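Local coordinates for protein ORF98 PTP-2 (Cydia pomonella granulosis virus, PDB 6I28) that probably acts as a dual-specificity protein phosphatase, removing phosphate from tyrosine and serine or threonine residues of protein substrates such as MAP kinases, at residues 29-32 against 33-37; 84-87 against 88-92; 125-128 against 129-133. All coordinates share one frame; numbering follows the deposited sequence.

Contact 1: residues 29-32 against 33-37; sequences AMRH and FVRQN
Met30 and Val34 meet through the Met30 carbonyl on the packed side of this helical turn. Val34 N gives a nearly straight hydrogen bond to Met30 O (2.9 Å, 168° at the hydrogen). The CG2 branch of Val34 closes in on the same oxygen. Both side chains go into the core. Met30 is extended and reaches Leu101 and His103 of strand 100-103, and Val34 also rests on Leu101. Phe33 N bonds to Ala29 O, and the Phe33 ring meets Tyr9 edge-to-face.

The other side is looser and polar. Arg31 and Arg35 run side by side and point the same way. Their guanidinium groups stack, with planes 17° apart and centres 4.0 Å apart. Arg31 NH2 comes within 3.2 Å of Arg35 NH1, so two like charges face each other. Arg31 is extended, whereas Arg35 bends at chi3 (76°), which brings its group over that of Arg31. Arg31 NH1 also bonds to Ala56 O, which helps hold that group in place. Further round, the exposed His32 and Gln36 cross, with ring and amide planes steeply inclined. His32 CE1 lies 3.3 Å from Gln36 OE1.

Asn37 is the first residue to leave helical phi/psi. Phe33 O takes two donors from it, from opposite faces of the carbonyl plane. One is Asn37 N. The other is Asn37 ND2, at 2.9 Å, which also sits over the centre of the Phe33 ring. Helix 27-36 is thus an amphipathic helix packed on the central sheet of a dual-specificity phosphatase domain.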
ATOM      1  N   ALA A  29      -7.269  -3.876 -18.818  1.00 33.66           N
ATOM      2  CA  ALA A  29      -7.802  -4.635 -17.692  1.00 32.78           C
ATOM      3  C   ALA A  29      -7.750  -3.823 -16.395  1.00 30.45           C
ATOM      4  O   ALA A  29      -8.715  -3.783 -15.635  1.00 31.15           O
ATOM      5  CB  ALA A  29      -7.032  -5.945 -17.559  1.00 33.31           C
ATOM      6  N   MET A  30      -6.619  -3.166 -16.117  1.00 28.08           N
ATOM      7  CA  MET A  30      -6.489  -2.371 -14.912  1.00 27.41           C
ATOM      8  C   MET A  30      -7.492  -1.230 -14.905  1.00 27.54           C
ATOM      9  O   MET A  30      -8.148  -0.970 -13.900  1.00 25.29           O
ATOM     10  CB  MET A  30      -5.076  -1.834 -14.824  1.00 28.23           C
ATOM     11  CG  MET A  30      -4.802  -1.053 -13.583  1.00 28.56           C
ATOM     12  SD  MET A  30      -3.198  -0.258 -13.651  1.00 29.89           S
ATOM     13  CE  MET A  30      -2.986   0.108 -11.974  1.00 30.84           C
ATOM     14  N   ARG A  31      -7.613  -0.524 -16.025  1.00 29.85           N
ATOM     15  CA  ARG A  31      -8.596   0.549 -16.109  1.00 34.14           C
ATOM     16  C   ARG A  31     -10.003   0.022 -15.874  1.00 34.23           C
ATOM     17  O   ARG A  31     -10.782   0.636 -15.138  1.00 34.11           O
ATOM     18  CB  ARG A  31      -8.459   1.238 -17.470  1.00 39.69           C
ATOM     19  CG  ARG A  31      -9.455   2.361 -17.712  1.00 44.99           C
ATOM     20  CD  ARG A  31      -9.319   2.910 -19.140  1.00 51.24           C
ATOM     21  NE  ARG A  31     -10.464   3.706 -19.562  1.00 56.86           N
ATOM     22  CZ  ARG A  31     -10.581   5.019 -19.375  1.00 61.24           C
ATOM     23  NH1 ARG A  31      -9.617   5.702 -18.770  1.00 63.02           N
ATOM     24  NH2 ARG A  31     -11.672   5.655 -19.816  1.00 62.08           N
ATOM     25  N   HIS A  32     -10.338  -1.129 -16.452  1.00 34.91           N
ATOM     26  CA  HIS A  32     -11.650  -1.733 -16.238  1.00 35.95           C
ATOM     27  C   HIS A  32     -11.898  -2.033 -14.764  1.00 32.83           C
ATOM     28  O   HIS A  32     -12.980  -1.765 -14.244  1.00 30.75           O
ATOM     29  CB  HIS A  32     -11.753  -3.004 -17.060  1.00 43.46           C
ATOM     30  CG  HIS A  32     -13.098  -3.654 -17.029  1.00 52.40           C
ATOM     31  ND1 HIS A  32     -13.371  -4.765 -16.255  1.00 57.57           N
ATOM     32  CD2 HIS A  32     -14.238  -3.383 -17.708  1.00 57.17           C
ATOM     33  CE1 HIS A  32     -14.621  -5.151 -16.460  1.00 58.89           C
ATOM     34  NE2 HIS A  32     -15.168  -4.329 -17.336  1.00 57.55           N
ATOM     35  N   PHE A  33     -10.887  -2.550 -14.060  1.00 31.32           N
ATOM     36  CA  PHE A  33     -11.027  -2.834 -12.632  1.00 27.11           C
ATOM     37  C   PHE A  33     -11.225  -1.555 -11.822  1.00 24.59           C
ATOM     38  O   PHE A  33     -12.103  -1.486 -10.943  1.00 25.48           O
ATOM     39  CB  PHE A  33      -9.811  -3.594 -12.147  1.00 26.49           C
ATOM     40  CG  PHE A  33      -9.865  -3.949 -10.694  1.00 26.76           C
ATOM     41  CD1 PHE A  33      -9.549  -3.015  -9.699  1.00 27.02           C
ATOM     42  CD2 PHE A  33     -10.251  -5.232 -10.314  1.00 27.65           C
ATOM     43  CE1 PHE A  33      -9.604  -3.354  -8.367  1.00 27.96           C
ATOM     44  CE2 PHE A  33     -10.304  -5.570  -9.001  1.00 27.66           C
ATOM     45  CZ  PHE A  33      -9.978  -4.624  -8.002  1.00 27.53           C
ATOM     46  N   VAL A  34     -10.411  -0.541 -12.097  1.00 22.58           N
ATOM     47  CA  VAL A  34     -10.502   0.721 -11.373  1.00 23.12           C
ATOM     48  C   VAL A  34     -11.892   1.329 -11.528  1.00 24.41           C
ATOM     49  O   VAL A  34     -12.512   1.762 -10.540  1.00 25.89           O
ATOM     50  CB  VAL A  34      -9.409   1.681 -11.886  1.00 23.48           C
ATOM     51  CG1 VAL A  34      -9.727   3.087 -11.512  1.00 24.67           C
ATOM     52  CG2 VAL A  34      -8.042   1.251 -11.392  1.00 21.48           C
ATOM     53  N   ARG A  35     -12.372   1.440 -12.779  1.00 24.79           N
ATOM     54  CA  ARG A  35     -13.661   2.094 -13.029  1.00 28.74           C
ATOM     55  C   ARG A  35     -14.826   1.258 -12.522  1.00 28.10           C
ATOM     56  O   ARG A  35     -15.764   1.800 -11.929  1.00 28.27           O
ATOM     57  CB  ARG A  35     -13.808   2.419 -14.520  1.00 34.83           C
ATOM     58  CG  ARG A  35     -12.815   3.496 -14.963  1.00 40.84           C
ATOM     59  CD  ARG A  35     -12.687   3.574 -16.471  1.00 45.38           C
ATOM     60  NE  ARG A  35     -13.843   4.234 -17.064  1.00 51.22           N
ATOM     61  CZ  ARG A  35     -13.933   5.540 -17.288  1.00 54.70           C
ATOM     62  NH1 ARG A  35     -12.924   6.343 -16.972  1.00 57.14           N
ATOM     63  NH2 ARG A  35     -15.030   6.032 -17.839  1.00 55.86           N
ATOM     64  N   GLN A  36     -14.787  -0.060 -12.724  1.00 28.17           N
ATOM     65  CA  GLN A  36     -15.882  -0.923 -12.255  1.00 27.79           C
ATOM     66  C   GLN A  36     -16.045  -0.847 -10.737  1.00 25.03           C
ATOM     67  O   GLN A  36     -17.171  -0.872 -10.228  1.00 22.74           O
ATOM     68  CB  GLN A  36     -15.615  -2.370 -12.670  1.00 31.94           C
ATOM     69  CG  GLN A  36     -16.818  -3.280 -12.608  1.00 39.05           C
ATOM     70  CD  GLN A  36     -16.729  -4.469 -13.583  1.00 43.92           C
ATOM     71  OE1 GLN A  36     -17.330  -4.462 -14.668  1.00 48.04           O
ATOM     72  NE2 GLN A  36     -15.984  -5.480 -13.192  1.00 44.59           N
ATOM     73  N   ASN A  37     -14.937  -0.784 -10.004  1.00 24.87           N
ATOM     74  CA  ASN A  37     -14.912  -0.854  -8.541  1.00 25.73           C
ATOM     75  C   ASN A  37     -14.895   0.505  -7.856  1.00 23.58           C
ATOM     76  O   ASN A  37     -14.737   0.562  -6.624  1.00 23.82           O
ATOM     77  CB  ASN A  37     -13.701  -1.688  -8.097  1.00 25.62           C
ATOM     78  CG  ASN A  37     -13.893  -3.159  -8.373  1.00 27.77           C
ATOM     79  OD1 ASN A  37     -14.727  -3.794  -7.725  1.00 30.26           O
ATOM     80  ND2 ASN A  37     -13.188  -3.699  -9.361  1.00 28.20           N
TER

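Contact 2: residues 84-87 against 88-92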
ATOM      1  N   MET A  84       5.349  10.238   3.580  1.00 18.95           N
ATOM      2  CA  MET A  84       4.589  10.904   2.526  1.00 18.75           C
ATOM      3  C   MET A  84       3.490   9.988   1.988  1.00 17.28           C
ATOM      4  O   MET A  84       2.326  10.384   1.849  1.00 17.65           O
ATOM      5  CB  MET A  84       5.551  11.344   1.407  1.00 20.73           C
ATOM      6  CG  MET A  84       4.912  12.094   0.242  1.00 27.91           C
ATOM      7  SD  MET A  84       4.127  10.934  -0.935  1.00 28.40           S
ATOM      8  CE  MET A  84       5.571  10.250  -1.766  1.00 27.44           C
ATOM      9  N   LEU A  85       3.800   8.710   1.779  1.00 16.70           N
ATOM     10  CA  LEU A  85       2.794   7.801   1.254  1.00 17.65           C
ATOM     11  C   LEU A  85       1.649   7.620   2.241  1.00 16.00           C
ATOM     12  O   LEU A  85       0.478   7.615   1.869  1.00 17.01           O
ATOM     13  CB  LEU A  85       3.442   6.456   0.951  1.00 19.08           C
ATOM     14  CG  LEU A  85       4.283   6.461  -0.342  1.00 19.93           C
ATOM     15  CD1 LEU A  85       5.183   5.251  -0.354  1.00 21.27           C
ATOM     16  CD2 LEU A  85       3.375   6.499  -1.614  1.00 18.54           C
ATOM     17  N   PHE A  86       1.979   7.395   3.504  1.00 13.44           N
ATOM     18  CA  PHE A  86       0.939   7.306   4.522  1.00 15.58           C
ATOM     19  C   PHE A  86       0.008   8.505   4.534  1.00 18.85           C
ATOM     20  O   PHE A  86      -1.226   8.348   4.576  1.00 17.54           O
ATOM     21  CB  PHE A  86       1.516   7.096   5.918  1.00 16.93           C
ATOM     22  CG  PHE A  86       0.450   7.033   6.989  1.00 19.35           C
ATOM     23  CD1 PHE A  86      -0.225   5.858   7.254  1.00 19.88           C
ATOM     24  CD2 PHE A  86       0.033   8.184   7.637  1.00 19.69           C
ATOM     25  CE1 PHE A  86      -1.204   5.831   8.169  1.00 21.74           C
ATOM     26  CE2 PHE A  86      -0.975   8.138   8.544  1.00 19.14           C
ATOM     27  CZ  PHE A  86      -1.538   6.932   8.852  1.00 20.56           C
ATOM     28  N   ASN A  87       0.584   9.711   4.517  1.00 19.15           N
ATOM     29  CA  ASN A  87      -0.206  10.933   4.570  1.00 19.90           C
ATOM     30  C   ASN A  87      -1.048  11.090   3.333  1.00 18.56           C
ATOM     31  O   ASN A  87      -2.202  11.523   3.426  1.00 20.00           O
ATOM     32  CB  ASN A  87       0.705  12.104   4.754  1.00 23.30           C
ATOM     33  CG  ASN A  87       1.244  12.170   6.131  1.00 23.13           C
ATOM     34  OD1 ASN A  87       0.567  11.830   7.077  1.00 26.17           O
ATOM     35  ND2 ASN A  87       2.483  12.610   6.261  1.00 22.73           N
ATOM     36  N   TYR A  88      -0.535  10.680   2.167  1.00 15.37           N
ATOM     37  CA  TYR A  88      -1.356  10.678   0.964  1.00 14.25           C
ATOM     38  C   TYR A  88      -2.571   9.770   1.118  1.00 14.13           C
ATOM     39  O   TYR A  88      -3.726  10.163   0.874  1.00 17.60           O
ATOM     40  CB  TYR A  88      -0.515  10.256  -0.212  1.00 16.14           C
ATOM     41  CG  TYR A  88      -1.232  10.278  -1.526  1.00 17.70           C
ATOM     42  CD1 TYR A  88      -1.367  11.461  -2.259  1.00 19.08           C
ATOM     43  CD2 TYR A  88      -1.803   9.127  -2.045  1.00 19.93           C
ATOM     44  CE1 TYR A  88      -2.008  11.436  -3.449  1.00 19.38           C
ATOM     45  CE2 TYR A  88      -2.439   9.117  -3.255  1.00 19.02           C
ATOM     46  CZ  TYR A  88      -2.538  10.283  -3.973  1.00 19.92           C
ATOM     47  OH  TYR A  88      -3.218  10.209  -5.172  1.00 22.37           O
ATOM     48  N   LEU A  89      -2.341   8.541   1.604  1.00 13.85           N
ATOM     49  CA  LEU A  89      -3.487   7.658   1.791  1.00 14.43           C
ATOM     50  C   LEU A  89      -4.488   8.259   2.781  1.00 17.35           C
ATOM     51  O   LEU A  89      -5.697   8.232   2.551  1.00 16.05           O
ATOM     52  CB  LEU A  89      -2.981   6.329   2.306  1.00 14.05           C
ATOM     53  CG  LEU A  89      -2.153   5.501   1.293  1.00 17.09           C
ATOM     54  CD1 LEU A  89      -1.512   4.357   2.119  1.00 19.46           C
ATOM     55  CD2 LEU A  89      -2.933   4.961   0.164  1.00 17.08           C
ATOM     56  N   TRP A  90      -3.995   8.751   3.916  1.00 18.02           N
ATOM     57  CA  TRP A  90      -4.855   9.287   4.964  1.00 19.39           C
ATOM     58  C   TRP A  90      -5.700  10.454   4.426  1.00 20.24           C
ATOM     59  O   TRP A  90      -6.917  10.489   4.624  1.00 22.06           O
ATOM     60  CB  TRP A  90      -3.991   9.663   6.162  1.00 22.53           C
ATOM     61  CG  TRP A  90      -4.854   9.717   7.429  1.00 26.70           C
ATOM     62  CD1 TRP A  90      -5.073   8.678   8.334  1.00 24.67           C
ATOM     63  CD2 TRP A  90      -5.626  10.795   7.873  1.00 31.23           C
ATOM     64  NE1 TRP A  90      -5.917   9.077   9.300  1.00 28.69           N
ATOM     65  CE2 TRP A  90      -6.281  10.380   9.051  1.00 32.36           C
ATOM     66  CE3 TRP A  90      -5.832  12.088   7.397  1.00 32.37           C
ATOM     67  CZ2 TRP A  90      -7.122  11.196   9.742  1.00 33.80           C
ATOM     68  CZ3 TRP A  90      -6.660  12.889   8.078  1.00 32.51           C
ATOM     69  CH2 TRP A  90      -7.308  12.453   9.248  1.00 36.32           C
ATOM     70  N   LEU A  91      -5.106  11.326   3.622  0.57 20.56           N
ATOM     71  CA  LEU A  91      -5.846  12.479   3.147  0.57 22.81           C
ATOM     72  C   LEU A  91      -6.851  12.106   2.053  0.57 21.62           C
ATOM     73  O   LEU A  91      -7.947  12.706   1.991  0.57 21.79           O
ATOM     74  CB  LEU A  91      -4.860  13.553   2.670  0.57 25.91           C
ATOM     75  CG  LEU A  91      -3.929  14.127   3.745  0.57 29.78           C
ATOM     76  CD1 LEU A  91      -2.720  14.856   3.122  0.57 31.68           C
ATOM     77  CD2 LEU A  91      -4.717  15.083   4.676  0.57 31.77           C
ATOM     78  N   LYS A  92      -6.507  11.137   1.195  1.00 18.99           N
ATOM     79  CA  LYS A  92      -7.454  10.658   0.184  1.00 18.94           C
ATOM     80  C   LYS A  92      -8.601   9.901   0.816  1.00 20.83           C
ATOM     81  O   LYS A  92      -9.757  10.050   0.413  1.00 22.55           O
ATOM     82  CB  LYS A  92      -6.740   9.801  -0.838  1.00 19.03           C
ATOM     83  CG  LYS A  92      -5.818  10.658  -1.778  1.00 20.48           C
ATOM     84  CD  LYS A  92      -6.512  11.742  -2.636  1.00 22.81           C
ATOM     85  CE  LYS A  92      -5.472  12.548  -3.382  1.00 22.36           C
ATOM     86  NZ  LYS A  92      -6.162  13.560  -4.248  1.00 20.73           N
TER
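Phe86 and Trp90, one turn apart, make the main side-chain contact. They lie side by side and point the same way. Phe86 CZ is 4.0 Å from Trp90 CD1. The ring of Phe86 and the five-membered ring of Trp90 meet obliquely, with planes at 32° and centroids 5.7 Å apart. Both side chains have CG anti to the backbone N (chi1 179° and -159°), which sends the two rings off the same flank.

The polar contacts are main-chain bonds. Trp90 N bonds to Phe86 O at 2.9 Å, and Leu89 N to Leu85 O at 3.0 Å. Tyr88 N and Leu91 N pair likewise with Met84 O and Asn87 O.

Aliphatic carbon also packs against one of these carbonyls. Leu89 CG lies 3.4 Å from Leu85 O.

The turn belongs to helix 82-95, between the sheet and helix 110-123. Tyr88 rests on strands 41-46 and 64-68, and its OH bonds to Gly62 O. Leu85 reaches Val43, Leu65 and Leu114. Leu89 touches Leu114 and Tyr118 of helix 110-123. On that helix Phe86 also meets Tyr118, and Arg121 makes a cation-pi contact with the Phe86 ring.

Contact 3: residues 125-128 against 129-133; sequences IDYE and QAFQY
Asp126 caps the start of helix 127-137. Its OD1 accepts from Gln129 N at 2.9 Å, with the donor nearly in line with the C-O bond. This is an N-cap bond. The carboxylate can turn back to that N-H because CG sits between the backbone N and the carbonyl carbon (chi1 66°). Asp126 O takes Ala130 N at 3.0 Å, and Tyr127 O takes Phe131 N at 2.7 Å. A water accepts from Asp126 N and donates to Gln129 OE1, so it bridges the cap to the first turn.

Outside the cap, Ile125 crosses the Gln129 side chain at about a right angle. Its CG2 lies 3.8 Å from Gln129 NE2. Ile125 CD1 touches Ala130 CB at 4.1 Å.

Tyr127 and Phe131 form the aromatic part. Phe131 CB sits over one face of the Tyr127 ring, 4.0 Å from its centroid, in a CH-pi contact. The two rings are nearly parallel, at 16°, but slid so far apart that they barely overlap. On the exposed flank, Glu128 and Gln132 run alongside each other.

The turn packs on helix 110-123 through Ala130, which touches Ile116, Ile119 and Met120. Tyr127 is buried between Ile116 of that helix and Val147 and Leu150 of helix 144-151. Phe131 reaches Val140 and Pro142 in the following loop.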
ATOM      1  N   ILE A 125      -1.774  -1.207  15.619  1.00 30.70           N
ATOM      2  CA  ILE A 125      -1.583  -2.635  15.838  1.00 30.99           C
ATOM      3  C   ILE A 125      -0.244  -3.035  15.218  1.00 29.25           C
ATOM      4  O   ILE A 125       0.276  -2.372  14.335  1.00 27.07           O
ATOM      5  CB  ILE A 125      -2.731  -3.507  15.262  1.00 31.17           C
ATOM      6  CG1 ILE A 125      -2.832  -3.411  13.737  1.00 31.25           C
ATOM      7  CG2 ILE A 125      -4.069  -3.084  15.820  1.00 30.67           C
ATOM      8  CD1 ILE A 125      -4.036  -4.216  13.115  1.00 32.66           C
ATOM      9  N   ASP A 126       0.326  -4.145  15.689  1.00 31.19           N
ATOM     10  CA  ASP A 126       1.684  -4.477  15.273  1.00 33.09           C
ATOM     11  C   ASP A 126       1.709  -5.170  13.916  1.00 31.88           C
ATOM     12  O   ASP A 126       0.671  -5.465  13.315  1.00 30.67           O
ATOM     13  CB  ASP A 126       2.364  -5.366  16.320  1.00 37.33           C
ATOM     14  CG  ASP A 126       1.723  -6.717  16.441  1.00 42.52           C
ATOM     15  OD1 ASP A 126       0.787  -7.088  15.704  1.00 44.18           O
ATOM     16  OD2 ASP A 126       2.171  -7.437  17.316  1.00 45.30           O
ATOM     17  N   TYR A 127       2.916  -5.457  13.422  1.00 33.07           N
ATOM     18  CA  TYR A 127       3.039  -6.012  12.084  1.00 33.19           C
ATOM     19  C   TYR A 127       2.313  -7.341  11.941  1.00 35.16           C
ATOM     20  O   TYR A 127       1.568  -7.549  10.981  1.00 35.18           O
ATOM     21  CB  TYR A 127       4.490  -6.180  11.696  1.00 32.59           C
ATOM     22  CG  TYR A 127       4.652  -6.982  10.419  1.00 32.37           C
ATOM     23  CD1 TYR A 127       4.490  -6.379   9.197  1.00 32.77           C
ATOM     24  CD2 TYR A 127       4.947  -8.351  10.431  1.00 33.70           C
ATOM     25  CE1 TYR A 127       4.618  -7.073   8.025  1.00 34.33           C
ATOM     26  CE2 TYR A 127       5.086  -9.059   9.207  1.00 33.54           C
ATOM     27  CZ  TYR A 127       4.916  -8.405   8.024  1.00 33.21           C
ATOM     28  OH  TYR A 127       5.032  -9.057   6.819  1.00 33.83           O
ATOM     29  N   GLU A 128       2.522  -8.261  12.879  1.00 37.95           N
ATOM     30  CA  GLU A 128       1.954  -9.599  12.710  1.00 39.77           C
ATOM     31  C   GLU A 128       0.428  -9.542  12.682  1.00 37.14           C
ATOM     32  O   GLU A 128      -0.203 -10.231  11.890  1.00 36.26           O
ATOM     33  CB  GLU A 128       2.443 -10.531  13.817  1.00 47.46           C
ATOM     34  CG  GLU A 128       3.632 -11.433  13.380  1.00 54.87           C
ATOM     35  CD  GLU A 128       3.258 -12.414  12.273  1.00 60.52           C
ATOM     36  OE1 GLU A 128       2.194 -13.076  12.412  1.00 62.55           O
ATOM     37  OE2 GLU A 128       4.019 -12.512  11.266  1.00 63.88           O
ATOM     38  N   GLN A 129      -0.185  -8.704  13.518  1.00 37.59           N
ATOM     39  CA  GLN A 129      -1.639  -8.565  13.481  1.00 37.53           C
ATOM     40  C   GLN A 129      -2.112  -7.960  12.156  1.00 35.40           C
ATOM     41  O   GLN A 129      -3.087  -8.424  11.553  1.00 35.40           O
ATOM     42  CB  GLN A 129      -2.122  -7.699  14.638  1.00 38.91           C
ATOM     43  CG  GLN A 129      -3.594  -7.866  14.912  1.00 40.84           C
ATOM     44  CD  GLN A 129      -4.044  -7.088  16.121  1.00 41.99           C
ATOM     45  OE1 GLN A 129      -3.270  -6.849  17.047  1.00 43.26           O
ATOM     46  NE2 GLN A 129      -5.298  -6.662  16.108  1.00 42.63           N
ATOM     47  N   ALA A 130      -1.474  -6.877  11.706  1.00 33.17           N
ATOM     48  CA  ALA A 130      -1.893  -6.320  10.445  1.00 31.83           C
ATOM     49  C   ALA A 130      -1.610  -7.263   9.288  1.00 30.51           C
ATOM     50  O   ALA A 130      -2.374  -7.295   8.317  1.00 31.49           O
ATOM     51  CB  ALA A 130      -1.207  -4.974  10.214  1.00 30.98           C
ATOM     52  N   PHE A 131      -0.480  -7.974   9.324  1.00 27.98           N
ATOM     53  CA  PHE A 131      -0.143  -8.856   8.227  1.00 28.89           C
ATOM     54  C   PHE A 131      -1.198  -9.947   8.112  1.00 30.03           C
ATOM     55  O   PHE A 131      -1.700 -10.237   7.032  1.00 28.94           O
ATOM     56  CB  PHE A 131       1.255  -9.439   8.421  1.00 29.71           C
ATOM     57  CG  PHE A 131       1.510 -10.666   7.588  1.00 31.09           C
ATOM     58  CD1 PHE A 131       1.794 -10.608   6.247  1.00 31.99           C
ATOM     59  CD2 PHE A 131       1.467 -11.908   8.185  1.00 33.09           C
ATOM     60  CE1 PHE A 131       2.017 -11.773   5.513  1.00 33.01           C
ATOM     61  CE2 PHE A 131       1.676 -13.072   7.451  1.00 34.24           C
ATOM     62  CZ  PHE A 131       1.940 -13.018   6.138  1.00 34.62           C
ATOM     63  N   GLN A 132      -1.539 -10.594   9.229  1.00 32.61           N
ATOM     64  CA  GLN A 132      -2.566 -11.625   9.147  1.00 37.91           C
ATOM     65  C   GLN A 132      -3.891 -11.086   8.618  1.00 37.75           C
ATOM     66  O   GLN A 132      -4.548 -11.762   7.818  1.00 38.81           O
ATOM     67  CB  GLN A 132      -2.754 -12.314  10.507  1.00 42.87           C
ATOM     68  CG  GLN A 132      -1.473 -12.991  11.045  1.00 48.11           C
ATOM     69  CD  GLN A 132      -1.114 -14.317  10.322  1.00 51.64           C
ATOM     70  OE1 GLN A 132       0.045 -14.738  10.307  1.00 53.42           O
ATOM     71  NE2 GLN A 132      -2.104 -14.945   9.705  1.00 52.84           N
ATOM     72  N   TYR A 133      -4.307  -9.885   9.029  1.00 37.48           N
ATOM     73  CA  TYR A 133      -5.553  -9.338   8.491  1.00 37.74           C
ATOM     74  C   TYR A 133      -5.473  -9.232   6.966  1.00 33.61           C
ATOM     75  O   TYR A 133      -6.362  -9.706   6.240  1.00 34.63           O
ATOM     76  CB  TYR A 133      -5.888  -7.970   9.115  1.00 42.19           C
ATOM     77  CG  TYR A 133      -7.219  -7.437   8.597  1.00 46.43           C
ATOM     78  CD1 TYR A 133      -8.428  -7.777   9.212  1.00 48.70           C
ATOM     79  CD2 TYR A 133      -7.272  -6.633   7.449  1.00 49.67           C
ATOM     80  CE1 TYR A 133      -9.649  -7.324   8.720  1.00 51.51           C
ATOM     81  CE2 TYR A 133      -8.491  -6.172   6.940  1.00 52.19           C
ATOM     82  CZ  TYR A 133      -9.675  -6.517   7.581  1.00 54.12           C
ATOM     83  OH  TYR A 133     -10.886  -6.059   7.065  1.00 57.09           O
TER
HETATM   84  O   HOH W   1      -0.932  -5.113  18.004  1.00 41.14           O

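All three contacts are local helical turns within one dual-specificity phosphatase catalytic domain. None touches another. Contacts 1 and 3 lie on opposite sides of the chain's centre, with their own centres 28 Å apart. Contact 2 is about 22 Å from contact 1 and 20 Å from contact 3, centre to centre. In this family the signature phosphate-binding loop joins a strand to a helix, here 100-103 to 110-123. Contact 1 packs on that strand, and contacts 2 and 3 on that helix. They flank this framework. A bound calcium ion lies about 13 Å from the Met30 side chain. A glycerol, probably from the crystallisation liquor, lies about 4 Å from that of Ile125.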